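Local coordinates for protein cysteine synthase (Fusobacterium nucleatum subsp. nucleatum, PDB 5Z5C) that probably makes cysteine and releases hydrogen sulfide from it, using a pyridoxal 5'-phosphate cofactor, at residues Tyr163-Gly166 / Leu167-Asn171. Sequence-based numbering, arbitrary orientation.
Sequences YGIG and LEIVN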
ATOM      1  N   TYR B 163     -20.717  -7.292   4.660  1.00 38.20           N
ATOM      2  CA  TYR B 163     -20.540  -8.362   3.632  1.00 38.12           C
ATOM      3  C   TYR B 163     -19.086  -8.716   3.350  1.00 37.21           C
ATOM      4  O   TYR B 163     -18.761  -9.858   3.043  1.00 37.79           O
ATOM      5  CB  TYR B 163     -21.334  -7.998   2.328  1.00 39.44           C
ATOM      6  CG  TYR B 163     -22.830  -8.091   2.486  1.00 40.51           C
ATOM      7  CD1 TYR B 163     -23.450  -9.318   2.678  1.00 41.35           C
ATOM      8  CD2 TYR B 163     -23.627  -6.949   2.454  1.00 41.81           C
ATOM      9  CE1 TYR B 163     -24.843  -9.412   2.830  1.00 42.46           C
ATOM     10  CE2 TYR B 163     -25.020  -7.031   2.606  1.00 42.13           C
ATOM     11  CZ  TYR B 163     -25.607  -8.265   2.793  1.00 42.81           C
ATOM     12  OH  TYR B 163     -26.967  -8.372   2.948  1.00 44.28           O
ATOM     13  N   GLY B 164     -18.197  -7.736   3.518  1.00 36.20           N
ATOM     14  CA  GLY B 164     -16.752  -7.906   3.262  1.00 34.56           C
ATOM     15  C   GLY B 164     -15.931  -8.220   4.498  1.00 32.78           C
ATOM     16  O   GLY B 164     -15.865  -9.384   4.917  1.00 31.82           O
ATOM     17  N   ILE B 165     -15.277  -7.189   5.035  1.00 31.95           N
ATOM     18  CA  ILE B 165     -14.266  -7.346   6.115  1.00 31.51           C
ATOM     19  C   ILE B 165     -14.860  -8.031   7.357  1.00 31.43           C
ATOM     20  O   ILE B 165     -14.207  -8.882   7.984  1.00 30.61           O
ATOM     21  CB  ILE B 165     -13.564  -5.999   6.472  1.00 31.45           C
ATOM     22  CG1 ILE B 165     -12.378  -6.199   7.462  1.00 31.20           C
ATOM     23  CG2 ILE B 165     -14.533  -4.985   7.058  1.00 31.81           C
ATOM     24  CD1 ILE B 165     -11.649  -4.906   7.792  1.00 31.00           C
ATOM     25  N   GLY B 166     -16.099  -7.686   7.705  1.00 31.98           N
ATOM     26  CA  GLY B 166     -16.775  -8.360   8.827  1.00 32.49           C
ATOM     27  C   GLY B 166     -16.836  -9.874   8.669  1.00 32.83           C
ATOM     28  O   GLY B 166     -16.568 -10.624   9.605  1.00 32.58           O
ATOM     29  N   LEU B 167     -17.206 -10.323   7.483  1.00 33.55           N
ATOM     30  CA  LEU B 167     -17.333 -11.757   7.239  1.00 34.24           C
ATOM     31  C   LEU B 167     -15.971 -12.445   7.247  1.00 33.97           C
ATOM     32  O   LEU B 167     -15.840 -13.556   7.786  1.00 34.13           O
ATOM     33  CB  LEU B 167     -18.060 -11.998   5.927  1.00 34.76           C
ATOM     34  CG  LEU B 167     -18.313 -13.432   5.495  1.00 35.38           C
ATOM     35  CD1 LEU B 167     -19.043 -14.229   6.566  1.00 35.70           C
ATOM     36  CD2 LEU B 167     -19.065 -13.444   4.180  1.00 36.54           C
ATOM     37  N   GLU B 168     -14.958 -11.771   6.691  1.00 33.23           N
ATOM     38  CA  GLU B 168     -13.592 -12.244   6.762  1.00 33.32           C
ATOM     39  C   GLU B 168     -13.176 -12.464   8.215  1.00 33.33           C
ATOM     40  O   GLU B 168     -12.555 -13.495   8.525  1.00 33.05           O
ATOM     41  CB  GLU B 168     -12.617 -11.255   6.112  1.00 32.91           C
ATOM     42  CG  GLU B 168     -12.695 -11.231   4.585  1.00 33.13           C
ATOM     43  CD  GLU B 168     -11.736 -10.239   3.956  1.00 32.59           C
ATOM     44  OE1 GLU B 168     -10.684  -9.947   4.566  1.00 31.19           O
ATOM     45  OE2 GLU B 168     -12.006  -9.799   2.818  1.00 33.11           O
ATOM     46  N   ILE B 169     -13.542 -11.503   9.082  1.00 33.16           N
ATOM     47  CA  ILE B 169     -13.204 -11.591  10.492  1.00 33.18           C
ATOM     48  C   ILE B 169     -13.831 -12.800  11.114  1.00 34.25           C
ATOM     49  O   ILE B 169     -13.144 -13.566  11.789  1.00 35.41           O
ATOM     50  CB  ILE B 169     -13.555 -10.304  11.293  1.00 32.84           C
ATOM     51  CG1 ILE B 169     -12.527  -9.207  11.009  1.00 32.40           C
ATOM     52  CG2 ILE B 169     -13.585 -10.564  12.791  1.00 32.70           C
ATOM     53  CD1 ILE B 169     -13.021  -7.807  11.238  1.00 32.40           C
ATOM     54  N   VAL B 170     -15.129 -12.973  10.928  1.00 35.40           N
ATOM     55  CA  VAL B 170     -15.808 -14.131  11.542  1.00 36.58           C
ATOM     56  C   VAL B 170     -15.231 -15.439  10.993  1.00 36.16           C
ATOM     57  O   VAL B 170     -14.976 -16.340  11.748  1.00 36.01           O
ATOM     58  CB  VAL B 170     -17.335 -14.083  11.293  1.00 38.50           C
ATOM     59  CG1 VAL B 170     -17.984 -15.415  11.644  1.00 39.66           C
ATOM     60  CG2 VAL B 170     -17.946 -12.932  12.116  1.00 38.72           C
ATOM     61  N   ASN B 171     -14.991 -15.523   9.683  1.00 35.90           N
ATOM     62  CA  ASN B 171     -14.449 -16.745   9.119  1.00 36.42           C
ATOM     63  C   ASN B 171     -13.021 -17.059   9.636  1.00 36.69           C
ATOM     64  O   ASN B 171     -12.703 -18.215   9.888  1.00 36.99           O
ATOM     65  CB  ASN B 171     -14.502 -16.743   7.612  1.00 36.38           C
ATOM     66  CG  ASN B 171     -15.928 -16.806   7.090  1.00 37.57           C
ATOM     67  OD1 ASN B 171     -16.823 -17.315   7.772  1.00 38.03           O
ATOM     68  ND2 ASN B 171     -16.140 -16.310   5.891  1.00 36.92           N
TER
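Gly164 and Glu168 meet where one helix gives way to the next, and the turn they begin illustrates how a helix is restarted after a break. Helix 155-163 ends just before Gly164, whose backbone leaves helical geometry, and the same glycine is the N-cap residue of helix 165-172.

Three main-chain hydrogen bonds, each from residue i+4 to residue i, establish the new helix. Glu168 N reaches Gly164 O at 3.1 Å, while Leu167 N makes a weak, strongly bent second bond to the same oxygen. Ile169 N follows on Ile165 O at 2.9 Å and Val170 N on Gly166 O at 3.1 Å.

Apolar contact between side chains is sparser. Ile165 and Ile169, one turn apart, lie side by side and point the same way, Ile165 CG1 standing 4.2 Å from Ile169 CD1. Other side-chain carbons make van der Waals contacts with backbone carbonyl oxygens. With its CG1 beside the backbone N (chi1 -76°), Ile169 lays that branch back along the preceding turn, where CD1 comes within 3.6 Å of Ile165 O. Leu167 instead turns CG away from its own N (chi1 -179°), which brings CD2 to 3.8 Å from Tyr163 O, spanning the break between the helices.

Charge is confined to Glu168, whose extended chain carries the carboxylate to partners beyond the turn: OE1 forms a salt bridge with Arg52 and a hydrogen bond to NZ of dimethylated Lys39, and OE2 accepts from the backbone N of dimethylated Lys19.

Within the pyridoxal-phosphate-dependent enzyme fold of this family, Ile165 packs on Arg52 of helix 50-57, and together with Ile169 on Ile196 of helix 191-196. The side chain of Ile165 lies about 8 Å from the bound pyridoxal 5'-phosphate and about 6 Å from that of cofactor-binding Thr192, bringing the first turn of helix 165-172 near the cofactor site.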